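PDB 4HR6: lectin from Trichosanthes anguina, which binds galactose-type sugars through beta-trefoil lectin domains and is a nontoxic, three-chain homologue of type II ribosome-inactivating proteins. Local coordinates for residues D29-Q41 / T106-M118. Sequence-based numbering, arbitrary orientation.
Sequences DGSRLILYPCGQQ and TSNKATRSTNLTM. With AMG (methyl alpha-D-galactopyranoside), chain D.
Ile-34 and Asn-115 form a single antiparallel bridge, a non-hydrogen-bonded pair with CA atoms 4.8 Å apart, flanked by the bonds Leu-116 N to Leu-33 O (161° at the hydrogen) and Leu-35 N to Thr-114 O. Leu-35 is gripped at both backbone atoms, since its O also accepts from Ser-113 N at 2.9 Å. A type II turn, Thr-111 to Thr-114, closed by Thr-114 N on Thr-111 O, presents Ser-113 N and Thr-114 O; Leu-116 N follows beyond it. Beside the bridge, Leu-116 crosses Leu-33 and Leu-35 at about right angles, one methyl for each: CD1 meets Leu-33 CD1, and CD2 lies 3.7 Å from Leu-35 CG. On the sugar side, Ile-34 CD1 touches both Ser-113 CA (3.9 Å) and galactoside C6 (4.0 Å). Tyr-36, its CG swung anti to the backbone N (chi1 -159°), lays its ring against the sugar, whose C4 sits 3.7 Å above the ring centre in a CH-pi type of contact; Pro-37 CD lies on the opposite face and Ser-113 OG at the edge. Gln-41, Asp-21, Asn-43 and Gly-24 hydrogen-bond the sugar. Strand 33-36 thus pairs with 19-22 on one edge and 111-116 on the other, which probably helps fix Ile-34 and Tyr-36 at the galactoside.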
ATOM      1  N   ASP C  29      11.613  37.868   1.214  1.00 83.63           N
ATOM      2  CA  ASP C  29      12.179  37.080   0.116  1.00 87.41           C
ATOM      3  C   ASP C  29      13.604  36.616   0.424  1.00 87.90           C
ATOM      4  O   ASP C  29      14.575  37.147  -0.116  1.00 89.39           O
ATOM      5  CB  ASP C  29      12.140  37.879  -1.191  1.00 89.10           C
ATOM      6  CG  ASP C  29      10.734  38.333  -1.552  1.00 92.76           C
ATOM      7  OD1 ASP C  29      10.610  39.395  -2.201  1.00 96.86           O
ATOM      8  OD2 ASP C  29       9.755  37.644  -1.175  1.00 88.45           O
ATOM      9  N   GLY C  30      13.695  35.588   1.269  1.00 84.90           N
ATOM     10  CA  GLY C  30      14.959  35.120   1.850  1.00 78.52           C
ATOM     11  C   GLY C  30      14.836  34.462   3.223  1.00 71.83           C
ATOM     12  O   GLY C  30      15.827  33.971   3.765  1.00 71.16           O
ATOM     13  N   SER C  31      13.633  34.447   3.794  1.00 68.58           N
ATOM     14  CA  SER C  31      13.391  33.790   5.083  1.00 69.26           C
ATOM     15  C   SER C  31      13.749  32.291   5.064  1.00 68.17           C
ATOM     16  O   SER C  31      13.808  31.658   4.000  1.00 61.34           O
ATOM     17  CB  SER C  31      11.932  33.974   5.506  1.00 70.37           C
ATOM     18  OG  SER C  31      11.461  35.270   5.158  1.00 71.64           O
ATOM     19  N   ARG C  32      13.985  31.743   6.257  1.00 66.09           N
ATOM     20  CA  ARG C  32      14.534  30.394   6.417  1.00 64.07           C
ATOM     21  C   ARG C  32      13.457  29.392   6.862  1.00 61.12           C
ATOM     22  O   ARG C  32      12.441  29.773   7.470  1.00 57.41           O
ATOM     23  CB  ARG C  32      15.694  30.423   7.422  1.00 61.73           C
ATOM     24  N   LEU C  33      13.687  28.115   6.560  1.00 61.86           N
ATOM     25  CA  LEU C  33      12.744  27.036   6.933  1.00 63.02           C
ATOM     26  C   LEU C  33      13.371  26.044   7.892  1.00 59.58           C
ATOM     27  O   LEU C  33      14.494  25.573   7.683  1.00 52.64           O
ATOM     28  CB  LEU C  33      12.197  26.276   5.718  1.00 64.37           C
ATOM     29  CG  LEU C  33      12.944  26.462   4.401  1.00 70.32           C
ATOM     30  CD1 LEU C  33      13.152  25.148   3.660  1.00 74.75           C
ATOM     31  CD2 LEU C  33      12.204  27.488   3.552  1.00 69.57           C
ATOM     32  N   ILE C  34      12.600  25.710   8.920  1.00 58.08           N
ATOM     33  CA  ILE C  34      13.031  24.814   9.984  1.00 64.33           C
ATOM     34  C   ILE C  34      12.186  23.532  10.051  1.00 64.95           C
ATOM     35  O   ILE C  34      11.138  23.439   9.411  1.00 62.72           O
ATOM     36  CB  ILE C  34      12.920  25.519  11.357  1.00 63.65           C
ATOM     37  CG1 ILE C  34      11.497  26.041  11.594  1.00 61.04           C
ATOM     38  CG2 ILE C  34      13.916  26.667  11.440  1.00 66.97           C
ATOM     39  CD1 ILE C  34      11.191  26.387  13.034  1.00 61.37           C
ATOM     40  N   LEU C  35      12.657  22.559  10.832  1.00 63.38           N
ATOM     41  CA  LEU C  35      11.798  21.512  11.367  1.00 64.25           C
ATOM     42  C   LEU C  35      11.104  22.062  12.595  1.00 63.30           C
ATOM     43  O   LEU C  35      11.733  22.734  13.396  1.00 62.42           O
ATOM     44  CB  LEU C  35      12.598  20.291  11.807  1.00 68.61           C
ATOM     45  CG  LEU C  35      13.288  19.409  10.778  1.00 72.40           C
ATOM     46  CD1 LEU C  35      13.838  18.193  11.510  1.00 72.79           C
ATOM     47  CD2 LEU C  35      12.348  18.993   9.654  1.00 75.04           C
ATOM     48  N   TYR C  36       9.826  21.741  12.770  1.00 63.57           N
ATOM     49  CA  TYR C  36       9.067  22.202  13.926  1.00 64.65           C
ATOM     50  C   TYR C  36       7.893  21.244  14.178  1.00 63.02           C
ATOM     51  O   TYR C  36       7.374  20.659  13.243  1.00 63.68           O
ATOM     52  CB  TYR C  36       8.564  23.635  13.678  1.00 67.01           C
ATOM     53  CG  TYR C  36       8.206  24.397  14.938  1.00 69.85           C
ATOM     54  CD1 TYR C  36       9.183  25.096  15.660  1.00 72.91           C
ATOM     55  CD2 TYR C  36       6.901  24.416  15.417  1.00 71.40           C
ATOM     56  CE1 TYR C  36       8.863  25.791  16.821  1.00 73.19           C
ATOM     57  CE2 TYR C  36       6.573  25.107  16.580  1.00 77.43           C
ATOM     58  CZ  TYR C  36       7.557  25.793  17.275  1.00 74.74           C
ATOM     59  OH  TYR C  36       7.227  26.474  18.417  1.00 74.84           O
ATOM     60  N   PRO C  37       7.478  21.070  15.445  1.00 65.07           N
ATOM     61  CA  PRO C  37       6.287  20.273  15.720  1.00 66.82           C
ATOM     62  C   PRO C  37       5.146  20.535  14.734  1.00 67.20           C
ATOM     63  O   PRO C  37       4.838  21.695  14.445  1.00 63.03           O
ATOM     64  CB  PRO C  37       5.891  20.724  17.126  1.00 68.51           C
ATOM     65  CG  PRO C  37       7.175  21.125  17.772  1.00 67.30           C
ATOM     66  CD  PRO C  37       8.177  21.435  16.690  1.00 65.69           C
ATOM     67  N   CYS C  38       4.540  19.464  14.219  1.00 63.20           N
ATOM     68  CA  CYS C  38       3.468  19.587  13.246  1.00 55.30           C
ATOM     69  C   CYS C  38       2.245  20.160  13.911  1.00 55.47           C
ATOM     70  O   CYS C  38       1.895  19.774  15.021  1.00 53.87           O
ATOM     71  CB  CYS C  38       3.116  18.238  12.632  1.00 52.93           C
ATOM     72  SG  CYS C  38       4.474  17.497  11.725  1.00 50.25           S
ATOM     73  N   GLY C  39       1.612  21.101  13.218  1.00 58.06           N
ATOM     74  CA  GLY C  39       0.354  21.685  13.660  1.00 59.69           C
ATOM     75  C   GLY C  39      -0.412  22.207  12.462  1.00 62.61           C
ATOM     76  O   GLY C  39      -0.001  22.009  11.320  1.00 64.23           O
ATOM     77  N   GLN C  40      -1.512  22.901  12.725  1.00 66.22           N
ATOM     78  CA  GLN C  40      -2.385  23.377  11.657  1.00 71.09           C
ATOM     79  C   GLN C  40      -2.044  24.793  11.175  1.00 70.26           C
ATOM     80  O   GLN C  40      -2.823  25.386  10.436  1.00 71.75           O
ATOM     81  CB  GLN C  40      -3.849  23.308  12.112  1.00 75.04           C
ATOM     82  CG  GLN C  40      -4.203  22.016  12.840  1.00 79.34           C
ATOM     83  CD  GLN C  40      -5.564  21.459  12.445  1.00 87.58           C
ATOM     84  OE1 GLN C  40      -6.601  22.089  12.676  1.00 91.41           O
ATOM     85  NE2 GLN C  40      -5.566  20.266  11.849  1.00 87.76           N
ATOM     86  N   GLN C  41      -0.883  25.322  11.567  1.00 69.46           N
ATOM     87  CA  GLN C  41      -0.522  26.710  11.247  1.00 66.90           C
ATOM     88  C   GLN C  41      -0.156  26.880   9.778  1.00 65.71           C
ATOM     89  O   GLN C  41       0.540  26.047   9.198  1.00 61.50           O
ATOM     90  CB  GLN C  41       0.614  27.245  12.144  1.00 65.31           C
ATOM     91  CG  GLN C  41       1.855  26.369  12.261  1.00 66.56           C
ATOM     92  CD  GLN C  41       1.882  25.579  13.559  1.00 67.70           C
ATOM     93  OE1 GLN C  41       0.913  24.907  13.908  1.00 69.00           O
ATOM     94  NE2 GLN C  41       2.985  25.674  14.290  1.00 69.40           N
ATOM     95  N   THR C 106      17.727  18.362   3.343  1.00 56.94           N
ATOM     96  CA  THR C 106      18.296  17.701   4.517  1.00 52.49           C
ATOM     97  C   THR C 106      18.007  18.463   5.798  1.00 54.36           C
ATOM     98  O   THR C 106      17.819  19.678   5.778  1.00 54.05           O
ATOM     99  CB  THR C 106      19.814  17.570   4.388  1.00 52.61           C
ATOM    100  OG1 THR C 106      20.144  17.081   3.086  1.00 51.22           O
ATOM    101  CG2 THR C 106      20.379  16.624   5.460  1.00 54.89           C
ATOM    102  N   SER C 107      17.954  17.729   6.904  1.00 54.69           N
ATOM    103  CA  SER C 107      17.861  18.320   8.224  1.00 56.84           C
ATOM    104  C   SER C 107      18.937  17.679   9.094  1.00 63.42           C
ATOM    105  O   SER C 107      18.720  16.619   9.682  1.00 62.74           O
ATOM    106  CB  SER C 107      16.480  18.113   8.824  1.00 56.76           C
ATOM    107  OG  SER C 107      16.399  18.733  10.092  1.00 57.50           O
ATOM    108  N   ASN C 108      20.092  18.346   9.160  1.00 69.51           N
ATOM    109  CA  ASN C 108      21.304  17.820   9.800  1.00 72.11           C
ATOM    110  C   ASN C 108      21.177  17.492  11.290  1.00 72.88           C
ATOM    111  O   ASN C 108      21.916  16.650  11.795  1.00 70.22           O
ATOM    112  CB  ASN C 108      22.470  18.796   9.595  1.00 76.19           C
ATOM    113  CG  ASN C 108      23.022  18.767   8.178  1.00 75.62           C
ATOM    114  OD1 ASN C 108      23.062  17.718   7.536  1.00 75.95           O
ATOM    115  ND2 ASN C 108      23.477  19.920   7.694  1.00 72.60           N
ATOM    116  N   LYS C 109      20.259  18.150  11.991  1.00 74.64           N
ATOM    117  CA  LYS C 109      19.988  17.831  13.396  1.00 80.12           C
ATOM    118  C   LYS C 109      18.549  17.362  13.576  1.00 79.44           C
ATOM    119  O   LYS C 109      17.661  17.726  12.802  1.00 81.84           O
ATOM    120  CB  LYS C 109      20.284  19.037  14.296  1.00 86.94           C
ATOM    121  CG  LYS C 109      21.737  19.118  14.744  1.00 92.75           C
ATOM    122  CD  LYS C 109      22.163  20.530  15.140  1.00 97.64           C
ATOM    123  CE  LYS C 109      22.759  21.296  13.962  1.00100.69           C
ATOM    124  NZ  LYS C 109      23.484  22.527  14.388  1.00 99.39           N
ATOM    125  N   ALA C 110      18.325  16.553  14.606  1.00 79.34           N
ATOM    126  CA  ALA C 110      17.003  15.988  14.873  1.00 78.68           C
ATOM    127  C   ALA C 110      16.160  16.920  15.735  1.00 77.61           C
ATOM    128  O   ALA C 110      15.035  16.578  16.101  1.00 78.20           O
ATOM    129  CB  ALA C 110      17.138  14.630  15.556  1.00 77.73           C
ATOM    130  N   THR C 111      16.697  18.095  16.048  1.00 78.20           N
ATOM    131  CA  THR C 111      16.117  18.966  17.068  1.00 77.52           C
ATOM    132  C   THR C 111      15.145  20.012  16.489  1.00 73.88           C
ATOM    133  O   THR C 111      15.296  20.482  15.351  1.00 64.91           O
ATOM    134  CB  THR C 111      17.231  19.639  17.929  1.00 79.40           C
ATOM    135  OG1 THR C 111      16.648  20.271  19.072  1.00 79.34           O
ATOM    136  CG2 THR C 111      18.041  20.681  17.139  1.00 80.41           C
ATOM    137  N   ARG C 112      14.134  20.335  17.292  1.00 74.03           N
ATOM    138  CA  ARG C 112      13.233  21.458  17.047  1.00 77.60           C
ATOM    139  C   ARG C 112      14.007  22.719  16.619  1.00 76.59           C
ATOM    140  O   ARG C 112      15.056  23.033  17.177  1.00 76.70           O
ATOM    141  CB  ARG C 112      12.423  21.729  18.328  1.00 82.27           C
ATOM    142  CG  ARG C 112      11.697  23.069  18.384  1.00 89.77           C
ATOM    143  CD  ARG C 112      11.222  23.378  19.794  1.00 93.64           C
ATOM    144  NE  ARG C 112      10.064  22.568  20.178  1.00 97.14           N
ATOM    145  CZ  ARG C 112       9.684  22.321  21.433  1.00 98.62           C
ATOM    146  NH1 ARG C 112      10.375  22.803  22.465  1.00 98.77           N
ATOM    147  NH2 ARG C 112       8.606  21.576  21.662  1.00 98.63           N
ATOM    148  N   SER C 113      13.476  23.421  15.623  1.00 74.37           N
ATOM    149  CA  SER C 113      14.053  24.671  15.104  1.00 75.03           C
ATOM    150  C   SER C 113      15.398  24.528  14.361  1.00 75.85           C
ATOM    151  O   SER C 113      16.111  25.516  14.189  1.00 76.10           O
ATOM    152  CB  SER C 113      14.160  25.736  16.214  1.00 75.80           C
ATOM    153  OG  SER C 113      12.942  25.865  16.936  1.00 75.24           O
ATOM    154  N   THR C 114      15.733  23.322  13.904  1.00 75.25           N
ATOM    155  CA  THR C 114      16.921  23.115  13.065  1.00 74.96           C
ATOM    156  C   THR C 114      16.752  23.747  11.686  1.00 77.57           C
ATOM    157  O   THR C 114      15.703  23.609  11.064  1.00 78.88           O
ATOM    158  CB  THR C 114      17.190  21.617  12.828  1.00 74.43           C
ATOM    159  OG1 THR C 114      17.426  20.963  14.080  1.00 76.29           O
ATOM    160  CG2 THR C 114      18.391  21.411  11.898  1.00 71.93           C
ATOM    161  N   ASN C 115      17.797  24.408  11.199  1.00 81.81           N
ATOM    162  CA  ASN C 115      17.787  24.980   9.848  1.00 82.47           C
ATOM    163  C   ASN C 115      17.857  23.871   8.805  1.00 78.87           C
ATOM    164  O   ASN C 115      18.697  22.966   8.912  1.00 77.97           O
ATOM    165  CB  ASN C 115      18.963  25.949   9.644  1.00 85.48           C
ATOM    166  CG  ASN C 115      18.880  27.182  10.536  1.00 88.03           C
ATOM    167  OD1 ASN C 115      17.814  27.518  11.054  1.00 90.20           O
ATOM    168  ND2 ASN C 115      20.011  27.862  10.717  1.00 91.25           N
ATOM    169  N   LEU C 116      16.967  23.934   7.810  1.00 74.49           N
ATOM    170  CA  LEU C 116      16.985  22.978   6.700  1.00 71.25           C
ATOM    171  C   LEU C 116      17.961  23.451   5.637  1.00 67.41           C
ATOM    172  O   LEU C 116      18.101  24.649   5.382  1.00 64.92           O
ATOM    173  CB  LEU C 116      15.593  22.783   6.080  1.00 72.48           C
ATOM    174  CG  LEU C 116      14.439  22.335   6.990  1.00 72.33           C
ATOM    175  CD1 LEU C 116      13.273  21.850   6.137  1.00 71.30           C
ATOM    176  CD2 LEU C 116      14.868  21.253   7.969  1.00 71.76           C
ATOM    177  N   THR C 117      18.609  22.491   4.996  1.00 63.63           N
ATOM    178  CA  THR C 117      19.726  22.775   4.122  1.00 64.94           C
ATOM    179  C   THR C 117      19.758  21.811   2.948  1.00 61.54           C
ATOM    180  O   THR C 117      19.206  20.710   3.020  1.00 62.04           O
ATOM    181  CB  THR C 117      21.060  22.685   4.909  1.00 68.91           C
ATOM    182  OG1 THR C 117      22.168  22.688   4.002  1.00 78.10           O
ATOM    183  CG2 THR C 117      21.126  21.412   5.761  1.00 69.03           C
ATOM    184  N   MET C 118      20.397  22.243   1.867  1.00 59.36           N
ATOM    185  CA  MET C 118      20.763  21.353   0.777  1.00 62.32           C
ATOM    186  C   MET C 118      22.149  20.762   1.067  1.00 69.95           C
ATOM    187  O   MET C 118      23.088  21.485   1.423  1.00 69.86           O
ATOM    188  CB  MET C 118      20.740  22.097  -0.557  1.00 62.60           C
ATOM    189  CG  MET C 118      19.377  22.711  -0.894  1.00 65.21           C
ATOM    190  SD  MET C 118      18.006  21.528  -1.066  1.00 61.99           S
ATOM    191  CE  MET C 118      18.608  20.609  -2.480  1.00 57.07           C
TER
HETATM  192  C1  AMG D 301       5.960  30.301  15.937  1.00 84.32           C
HETATM  193  C2  AMG D 301       5.188  29.592  14.823  1.00 83.19           C
HETATM  194  C3  AMG D 301       5.786  28.219  14.501  1.00 81.88           C
HETATM  195  C4  AMG D 301       7.305  28.273  14.315  1.00 81.10           C
HETATM  196  C5  AMG D 301       7.999  29.110  15.402  1.00 83.36           C
HETATM  197  C6  AMG D 301       9.472  29.350  15.070  1.00 83.34           C
HETATM  198  C7  AMG D 301       5.267  30.419  18.235  1.00 85.73           C
HETATM  199  O1  AMG D 301       5.786  29.604  17.181  1.00 85.55           O
HETATM  200  O2  AMG D 301       3.822  29.435  15.223  1.00 80.39           O
HETATM  201  O3  AMG D 301       5.180  27.688  13.312  1.00 84.28           O
HETATM  202  O4  AMG D 301       7.611  28.786  13.013  1.00 74.09           O
HETATM  203  O5  AMG D 301       7.350  30.378  15.580  1.00 84.21           O
HETATM  204  O6  AMG D 301      10.261  29.313  16.264  1.00 84.27           O